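Local structure of CheQ (6A51) at residues E22-F33 against A75-V86; A90-A98 against Y138-K146. The protein controls, together with CheP, the transcription of the core chemotaxis operon cheVAW in Campylobacter jejuni, by a mechanism that is not clear. One frame throughout, in Å; residues are numbered along the deposited sequence.

Contact 1 of 2, residues E22-F33 against A75-V86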
# COMPACT_ATOMS: atom_id res chain seq x y z
N GLU A 22 2.82 -6.19 2.30
CA GLU A 22 4.23 -6.11 1.93
C GLU A 22 4.50 -4.74 1.35
O GLU A 22 3.84 -4.32 0.39
CB GLU A 22 4.61 -7.20 0.94
CG GLU A 22 5.85 -6.86 0.15
CD GLU A 22 6.47 -8.06 -0.56
OE1 GLU A 22 7.56 -7.91 -1.18
OE2 GLU A 22 5.88 -9.17 -0.47
N PHE A 23 5.47 -4.04 1.92
CA PHE A 23 5.72 -2.67 1.54
C PHE A 23 6.41 -2.61 0.18
O PHE A 23 7.07 -3.56 -0.24
CB PHE A 23 6.58 -1.98 2.61
CG PHE A 23 6.18 -2.33 4.01
CD1 PHE A 23 4.84 -2.54 4.34
CD2 PHE A 23 7.13 -2.47 5.00
CE1 PHE A 23 4.47 -2.88 5.62
CE2 PHE A 23 6.77 -2.81 6.28
CZ PHE A 23 5.43 -3.02 6.59
N LEU A 24 6.21 -1.49 -0.51
CA LEU A 24 6.73 -1.30 -1.86
C LEU A 24 8.14 -0.71 -1.88
O LEU A 24 8.51 -0.05 -2.87
CB LEU A 24 5.76 -0.41 -2.63
CG LEU A 24 4.40 -1.02 -2.91
CD1 LEU A 24 3.40 0.10 -3.20
CD2 LEU A 24 4.52 -2.00 -4.10
N ASP A 25 8.93 -0.92 -0.83
CA ASP A 25 10.31 -0.43 -0.72
C ASP A 25 11.10 -0.59 -2.02
O ASP A 25 11.62 0.38 -2.59
CB ASP A 25 11.03 -1.19 0.40
CG ASP A 25 10.68 -0.69 1.79
OD1 ASP A 25 9.52 -0.33 2.07
OD2 ASP A 25 11.60 -0.68 2.64
N HIS A 26 11.18 -1.82 -2.50
CA HIS A 26 12.01 -2.20 -3.63
C HIS A 26 11.36 -1.95 -4.99
O HIS A 26 11.86 -2.48 -5.98
CB HIS A 26 12.37 -3.69 -3.49
CG HIS A 26 13.07 -4.02 -2.22
ND1 HIS A 26 14.06 -3.21 -1.68
CD2 HIS A 26 12.93 -5.06 -1.37
CE1 HIS A 26 14.49 -3.75 -0.56
NE2 HIS A 26 13.83 -4.87 -0.34
N TYR A 27 10.29 -1.16 -5.09
CA TYR A 27 9.55 -1.02 -6.34
C TYR A 27 9.30 0.44 -6.66
O TYR A 27 9.24 1.30 -5.77
CB TYR A 27 8.19 -1.73 -6.28
CG TYR A 27 8.25 -3.24 -6.25
CD1 TYR A 27 8.31 -3.93 -5.05
CD2 TYR A 27 8.22 -3.98 -7.42
CE1 TYR A 27 8.34 -5.32 -5.01
CE2 TYR A 27 8.26 -5.37 -7.40
CZ TYR A 27 8.32 -6.04 -6.19
OH TYR A 27 8.36 -7.42 -6.17
N ILE A 28 9.11 0.71 -7.95
CA ILE A 28 8.62 2.00 -8.41
C ILE A 28 7.36 1.77 -9.23
O ILE A 28 7.12 0.69 -9.77
CB ILE A 28 9.65 2.78 -9.24
CG1 ILE A 28 9.97 2.02 -10.52
CG2 ILE A 28 10.92 3.03 -8.43
CD1 ILE A 28 11.15 2.54 -11.25
N LEU A 29 6.54 2.81 -9.31
CA LEU A 29 5.30 2.73 -10.04
C LEU A 29 5.57 2.90 -11.53
O LEU A 29 6.24 3.86 -11.94
CB LEU A 29 4.35 3.80 -9.51
CG LEU A 29 2.94 3.89 -10.04
CD1 LEU A 29 2.09 2.80 -9.44
CD2 LEU A 29 2.39 5.26 -9.68
N ASN A 30 5.07 1.98 -12.35
CA ASN A 30 5.35 2.05 -13.78
C ASN A 30 4.72 3.29 -14.40
O ASN A 30 5.33 3.93 -15.26
CB ASN A 30 4.84 0.79 -14.49
CG ASN A 30 5.02 0.86 -16.01
OD1 ASN A 30 6.14 0.98 -16.52
ND2 ASN A 30 3.91 0.79 -16.74
N ALA A 31 3.52 3.66 -13.94
CA ALA A 31 2.83 4.84 -14.45
C ALA A 31 3.69 6.09 -14.35
O ALA A 31 3.62 6.97 -15.21
CB ALA A 31 1.52 5.05 -13.68
N GLU A 32 4.51 6.18 -13.30
CA GLU A 32 5.38 7.33 -13.13
C GLU A 32 6.72 7.14 -13.82
O GLU A 32 7.23 8.08 -14.45
CB GLU A 32 5.58 7.61 -11.63
CG GLU A 32 6.67 8.64 -11.32
CD GLU A 32 6.94 8.82 -9.83
OE1 GLU A 32 6.52 9.86 -9.28
OE2 GLU A 32 7.60 7.94 -9.21
N PHE A 33 7.29 5.94 -13.75
CA PHE A 33 8.63 5.70 -14.30
C PHE A 33 8.66 5.88 -15.81
O PHE A 33 9.64 6.40 -16.35
CB PHE A 33 9.11 4.30 -13.95
CG PHE A 33 10.26 3.83 -14.79
CD1 PHE A 33 11.57 4.16 -14.45
CD2 PHE A 33 10.04 3.05 -15.93
CE1 PHE A 33 12.65 3.72 -15.22
CE2 PHE A 33 11.12 2.60 -16.71
CZ PHE A 33 12.43 2.94 -16.36
N ALA A 75 16.08 8.15 -14.96
CA ALA A 75 14.65 8.18 -14.68
C ALA A 75 14.30 7.43 -13.40
O ALA A 75 13.38 7.82 -12.68
CB ALA A 75 13.87 7.60 -15.86
N LEU A 76 15.02 6.35 -13.12
CA LEU A 76 14.84 5.67 -11.84
C LEU A 76 15.02 6.65 -10.69
O LEU A 76 14.15 6.76 -9.81
CB LEU A 76 15.82 4.51 -11.72
CG LEU A 76 15.85 3.80 -10.37
CD1 LEU A 76 14.46 3.36 -10.00
CD2 LEU A 76 16.78 2.59 -10.42
N ARG A 77 16.12 7.42 -10.71
CA ARG A 77 16.48 8.26 -9.58
C ARG A 77 15.47 9.37 -9.32
O ARG A 77 15.39 9.86 -8.20
CB ARG A 77 17.88 8.85 -9.78
CG ARG A 77 19.02 7.88 -9.43
CD ARG A 77 20.42 8.49 -9.61
NE ARG A 77 20.64 9.02 -10.96
CZ ARG A 77 21.25 8.36 -11.94
NH1 ARG A 77 21.72 7.12 -11.74
NH2 ARG A 77 21.40 8.93 -13.14
N GLN A 78 14.67 9.76 -10.31
CA GLN A 78 13.64 10.77 -10.11
C GLN A 78 12.28 10.17 -9.81
O GLN A 78 11.28 10.90 -9.85
CB GLN A 78 13.55 11.70 -11.32
CG GLN A 78 13.43 11.01 -12.64
CD GLN A 78 13.85 11.90 -13.79
OE1 GLN A 78 14.60 11.48 -14.68
NE2 GLN A 78 13.38 13.14 -13.77
N CYS A 79 12.19 8.87 -9.52
CA CYS A 79 10.92 8.25 -9.17
C CYS A 79 10.64 8.36 -7.68
O CYS A 79 11.55 8.24 -6.85
CB CYS A 79 10.89 6.78 -9.58
SG CYS A 79 10.36 6.45 -11.28
N SER A 80 9.37 8.55 -7.34
CA SER A 80 8.96 8.64 -5.95
C SER A 80 9.32 7.38 -5.17
O SER A 80 9.17 6.25 -5.66
CB SER A 80 7.47 8.88 -5.85
OG SER A 80 7.11 10.03 -6.59
N GLY A 81 9.80 7.57 -3.94
CA GLY A 81 10.03 6.45 -3.05
C GLY A 81 8.73 5.92 -2.47
O GLY A 81 7.73 6.62 -2.34
N LEU A 82 8.75 4.63 -2.13
CA LEU A 82 7.55 3.99 -1.63
C LEU A 82 7.84 3.15 -0.39
O LEU A 82 7.10 2.20 -0.11
CB LEU A 82 6.91 3.13 -2.73
CG LEU A 82 6.43 3.85 -3.99
CD1 LEU A 82 6.35 2.87 -5.17
CD2 LEU A 82 5.07 4.48 -3.74
N ASN A 83 8.91 3.46 0.34
CA ASN A 83 9.25 2.71 1.55
C ASN A 83 8.10 2.72 2.53
O ASN A 83 7.58 3.78 2.88
CB ASN A 83 10.50 3.30 2.19
CG ASN A 83 11.76 3.04 1.38
OD1 ASN A 83 11.79 2.16 0.52
ND2 ASN A 83 12.80 3.81 1.66
N GLY A 84 7.70 1.52 2.97
CA GLY A 84 6.58 1.34 3.88
C GLY A 84 5.21 1.48 3.25
O GLY A 84 4.20 1.29 3.95
N PHE A 85 5.12 1.82 1.97
CA PHE A 85 3.80 2.07 1.42
C PHE A 85 3.21 0.82 0.80
O PHE A 85 3.91 -0.12 0.42
CB PHE A 85 3.84 3.19 0.39
CG PHE A 85 3.90 4.56 1.00
CD1 PHE A 85 5.12 5.10 1.39
CD2 PHE A 85 2.73 5.28 1.24
CE1 PHE A 85 5.18 6.36 1.98
CE2 PHE A 85 2.78 6.55 1.82
CZ PHE A 85 4.01 7.09 2.19
N VAL A 86 1.88 0.81 0.74
CA VAL A 86 1.11 -0.16 -0.03
C VAL A 86 0.02 0.62 -0.76
O VAL A 86 -0.32 1.74 -0.38
CB VAL A 86 0.49 -1.26 0.85
CG1 VAL A 86 1.53 -1.87 1.77
CG2 VAL A 86 -0.67 -0.69 1.65
O HOH W 1 7.74 5.37 -8.08
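Glu32 reaches across to Ser80 and puts both carboxylate oxygens to work on it. Its CG stands anti to the backbone N (chi1 170°) and the chain beyond is extended. OE1 takes the Ser80 OG hydroxyl at 2.8 Å on its syn lone pair. OE2 receives Ser80 N at 2.6 Å, also on the syn side but tilted well out of the carboxylate plane. A water gives OE2 a second donor; it also donates to Ser80 O and accepts from Leu29 N, so the N-cap residue of helix 30-37 is tied to Glu32 through this one water. Three donors on a buried carboxylate probably help keep it ionised.

Next to this polar knot the packing is close and apolar. Ile28 CD1 meets Leu76 CD1 at 3.6 Å, the two chains crossing at about a right angle, and Ile28 CG2 rests near Cys79 CB. The Cys79 sulfur lies at the edge of the Phe33 ring, 5.4 Å from its centroid, a sulfur-aromatic contact. Farther along, Leu24 and Leu82 meet CB to CB, and Leu24 N donates to Phe85 O at 2.8 Å.

Toward Asn83 the contact opens to solvent. Here the partly exposed Asp25 crosses the exposed Asn83 at about a right angle, with carboxylate and amide planes 43° apart. Asp25 OD1 nevertheless accepts Gly84 N at 2.7 Å, nearly along its C-O bond.

Two beta turns, type I at Leu24-Tyr27 and type II at Leu82-Phe85, thus touch through Leu24 on Leu82 and Asp25 OD1 on Gly84 N; with them the edge strand 27-29 of the mixed sheet and the start of helix 30-37 pack on the connection from helix 73-77 to strand 85-87.

Contact 2 of 2, residues A90-A98 against Y138-K146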
# COMPACT_ATOMS: atom_id res chain seq x y z
N ALA A 90 -5.30 -1.93 -1.61
CA ALA A 90 -4.79 -3.14 -0.96
C ALA A 90 -4.90 -3.03 0.55
O ALA A 90 -5.27 -4.00 1.22
CB ALA A 90 -3.34 -3.40 -1.37
N PHE A 91 -4.58 -1.86 1.10
CA PHE A 91 -4.75 -1.63 2.53
C PHE A 91 -6.19 -1.88 2.95
O PHE A 91 -6.44 -2.54 3.97
CB PHE A 91 -4.31 -0.21 2.88
CG PHE A 91 -4.47 0.14 4.34
CD1 PHE A 91 -5.64 0.70 4.81
CD2 PHE A 91 -3.42 -0.06 5.22
CE1 PHE A 91 -5.79 1.04 6.16
CE2 PHE A 91 -3.56 0.28 6.57
CZ PHE A 91 -4.75 0.83 7.04
N CYS A 92 -7.16 -1.40 2.15
CA CYS A 92 -8.57 -1.61 2.50
C CYS A 92 -8.96 -3.07 2.31
O CYS A 92 -9.75 -3.61 3.09
CB CYS A 92 -9.46 -0.70 1.66
SG CYS A 92 -9.19 1.08 1.96
N SER A 93 -8.43 -3.71 1.27
CA SER A 93 -8.63 -5.15 1.11
C SER A 93 -8.07 -5.90 2.31
O SER A 93 -8.78 -6.65 2.98
CB SER A 93 -7.96 -5.60 -0.20
OG SER A 93 -7.99 -7.01 -0.38
N PHE A 94 -6.79 -5.66 2.63
CA PHE A 94 -6.12 -6.35 3.72
C PHE A 94 -6.85 -6.17 5.05
O PHE A 94 -7.13 -7.14 5.76
CB PHE A 94 -4.68 -5.81 3.80
CG PHE A 94 -3.81 -6.49 4.81
CD1 PHE A 94 -3.62 -7.85 4.79
CD2 PHE A 94 -3.10 -5.74 5.73
CE1 PHE A 94 -2.78 -8.46 5.71
CE2 PHE A 94 -2.25 -6.34 6.65
CZ PHE A 94 -2.10 -7.71 6.64
N THR A 95 -7.21 -4.93 5.40
CA THR A 95 -7.72 -4.65 6.73
C THR A 95 -9.23 -4.76 6.82
O THR A 95 -9.77 -4.67 7.92
CB THR A 95 -7.34 -3.23 7.18
OG1 THR A 95 -7.99 -2.27 6.33
CG2 THR A 95 -5.85 -3.01 7.15
N GLY A 96 -9.93 -4.88 5.69
CA GLY A 96 -11.37 -4.78 5.74
C GLY A 96 -11.91 -3.39 5.97
O GLY A 96 -13.12 -3.23 6.13
N LEU A 97 -11.06 -2.37 6.02
CA LEU A 97 -11.55 -1.01 6.17
C LEU A 97 -12.30 -0.60 4.91
O LEU A 97 -11.91 -0.95 3.80
CB LEU A 97 -10.37 -0.07 6.42
CG LEU A 97 -10.64 1.42 6.59
CD1 LEU A 97 -11.23 1.67 7.97
CD2 LEU A 97 -9.36 2.20 6.41
N ALA A 98 -13.39 0.16 5.08
CA ALA A 98 -14.18 0.61 3.93
C ALA A 98 -13.44 1.72 3.20
O ALA A 98 -12.97 2.67 3.84
CB ALA A 98 -15.53 1.11 4.39
N TYR A 138 5.43 -6.62 11.54
CA TYR A 138 5.01 -6.41 10.16
C TYR A 138 4.41 -7.65 9.50
O TYR A 138 3.83 -7.53 8.40
CB TYR A 138 6.20 -5.93 9.35
CG TYR A 138 6.80 -4.65 9.84
CD1 TYR A 138 6.01 -3.69 10.48
CD2 TYR A 138 8.14 -4.38 9.65
CE1 TYR A 138 6.57 -2.48 10.93
CE2 TYR A 138 8.71 -3.18 10.10
CZ TYR A 138 7.92 -2.24 10.74
OH TYR A 138 8.48 -1.06 11.17
N HIS A 139 4.50 -8.82 10.10
CA HIS A 139 3.97 -10.01 9.45
C HIS A 139 2.58 -10.38 9.94
O HIS A 139 2.01 -11.36 9.46
CB HIS A 139 4.95 -11.17 9.62
CG HIS A 139 6.26 -10.94 8.94
ND1 HIS A 139 6.41 -10.04 7.90
CD2 HIS A 139 7.50 -11.45 9.16
CE1 HIS A 139 7.67 -10.02 7.50
NE2 HIS A 139 8.35 -10.87 8.25
N GLN A 140 2.01 -9.60 10.85
CA GLN A 140 0.70 -9.91 11.38
C GLN A 140 -0.38 -9.44 10.42
O GLN A 140 -0.26 -8.39 9.77
CB GLN A 140 0.52 -9.25 12.74
CG GLN A 140 0.75 -10.20 13.89
CD GLN A 140 1.12 -9.47 15.14
OE1 GLN A 140 2.10 -8.73 15.15
NE2 GLN A 140 0.34 -9.67 16.21
N HIS A 141 -1.44 -10.23 10.32
CA HIS A 141 -2.62 -9.83 9.56
C HIS A 141 -3.53 -9.07 10.52
O HIS A 141 -4.10 -9.66 11.43
CB HIS A 141 -3.32 -11.04 8.95
CG HIS A 141 -4.28 -10.67 7.86
ND1 HIS A 141 -4.29 -11.31 6.63
CD2 HIS A 141 -5.26 -9.73 7.80
CE1 HIS A 141 -5.23 -10.78 5.87
NE2 HIS A 141 -5.83 -9.82 6.56
N ILE A 142 -3.64 -7.76 10.32
CA ILE A 142 -4.51 -6.92 11.13
C ILE A 142 -5.84 -6.75 10.42
O ILE A 142 -5.91 -6.78 9.19
CB ILE A 142 -3.85 -5.55 11.42
CG1 ILE A 142 -3.58 -4.80 10.11
CG2 ILE A 142 -2.52 -5.74 12.14
CD1 ILE A 142 -2.95 -3.44 10.29
N TYR A 143 -6.90 -6.57 11.19
CA TYR A 143 -8.17 -6.09 10.67
C TYR A 143 -8.60 -4.87 11.47
O TYR A 143 -8.22 -4.71 12.64
CB TYR A 143 -9.28 -7.14 10.71
CG TYR A 143 -9.69 -7.62 12.10
CD1 TYR A 143 -9.07 -8.71 12.70
CD2 TYR A 143 -10.74 -7.01 12.79
CE1 TYR A 143 -9.46 -9.18 13.93
CE2 TYR A 143 -11.13 -7.47 14.04
CZ TYR A 143 -10.49 -8.55 14.60
OH TYR A 143 -10.88 -9.01 15.84
N ILE A 144 -9.40 -4.02 10.82
CA ILE A 144 -9.92 -2.80 11.41
C ILE A 144 -11.44 -2.89 11.35
O ILE A 144 -12.00 -3.17 10.29
CB ILE A 144 -9.43 -1.53 10.67
CG1 ILE A 144 -7.91 -1.47 10.65
CG2 ILE A 144 -9.98 -0.27 11.34
CD1 ILE A 144 -7.37 -0.36 9.76
N GLU A 145 -12.09 -2.59 12.46
CA GLU A 145 -13.50 -2.90 12.56
C GLU A 145 -14.11 -1.99 13.60
O GLU A 145 -13.44 -1.61 14.57
CB GLU A 145 -13.69 -4.36 12.97
CG GLU A 145 -14.82 -5.09 12.36
CD GLU A 145 -14.86 -6.53 12.86
OE1 GLU A 145 -14.91 -6.70 14.10
OE2 GLU A 145 -14.80 -7.47 12.02
N LYS A 146 -15.37 -1.63 13.40
CA LYS A 146 -16.14 -1.03 14.47
C LYS A 146 -16.13 -1.96 15.67
O LYS A 146 -16.44 -3.14 15.56
CB LYS A 146 -17.57 -0.75 14.01
CG LYS A 146 -17.69 0.27 12.89
CD LYS A 146 -17.66 1.68 13.46
CE LYS A 146 -17.82 2.75 12.38
NZ LYS A 146 -17.64 4.13 12.92
O HOH W 2 -14.40 -2.33 8.73
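Phe94 and His141 meet from opposite directions, and Phe94 CE1 sits 3.2 Å above the plane of the imidazole, over its centre. The rings are inclined at 38°, neither stacked nor edge-to-face. His141 NE2 also donates to Phe94 O at 3.1 Å, with Phe94 O lying somewhat out of the imidazole plane, so one residue holds the other by ring and backbone together. The imidazole stacks as well on Tyr170.

Ile144 can be followed outward along its branches. CB lies near Thr95 O. CG1, anti to the carbonyl carbon (chi1 -57°), runs alongside Thr95 and meets its CB at 3.9 Å. From there CD1 reaches Phe91 CZ at 4.0 Å while still touching Thr95 CB. The other branch, CG2, goes to Leu97 CD1 at 4.1 Å.

Thr95 secures the end of helix 88-95. Its OG1 donates to Phe91 O, on the face opposite the one met by Thr95 N, and accepts Leu97 N in an ST turn around Gly96, where phi turns positive. Beyond it, a water bridges Gly96 O and Ile144 O.

Ile144 N donates to Thr95 O at 3.0 Å and 168°, nearly straight. Two carbonyls of the last helical turn are thus satisfied by strand 142-146 and the residue before it, one by a backbone amide and one by an imidazole that probably carries a proton on NE2.

Overall arrangement
Both contacts are mainly buried, yet they lie on opposite sides of the chain's centre, about 22 Å apart between centres, and share no helix or strand. Strand 85-87 of contact 1 runs straight into helix 88-95 of contact 2, where Val86 packs on Phe91; Phe23 and Tyr138 make a second junction, edge-to-face. Contact 1 joins two sheets through turns and loops, pairing a buried carboxylate with apolar packing. Contact 2 sets a helix end across an edge strand at 84°, and brings no carboxylate across: backbone bonds, aromatic rings and aliphatic chains do the work. Just past that strand, the Cys147-Cys166 disulfide links its end to strand 165-169.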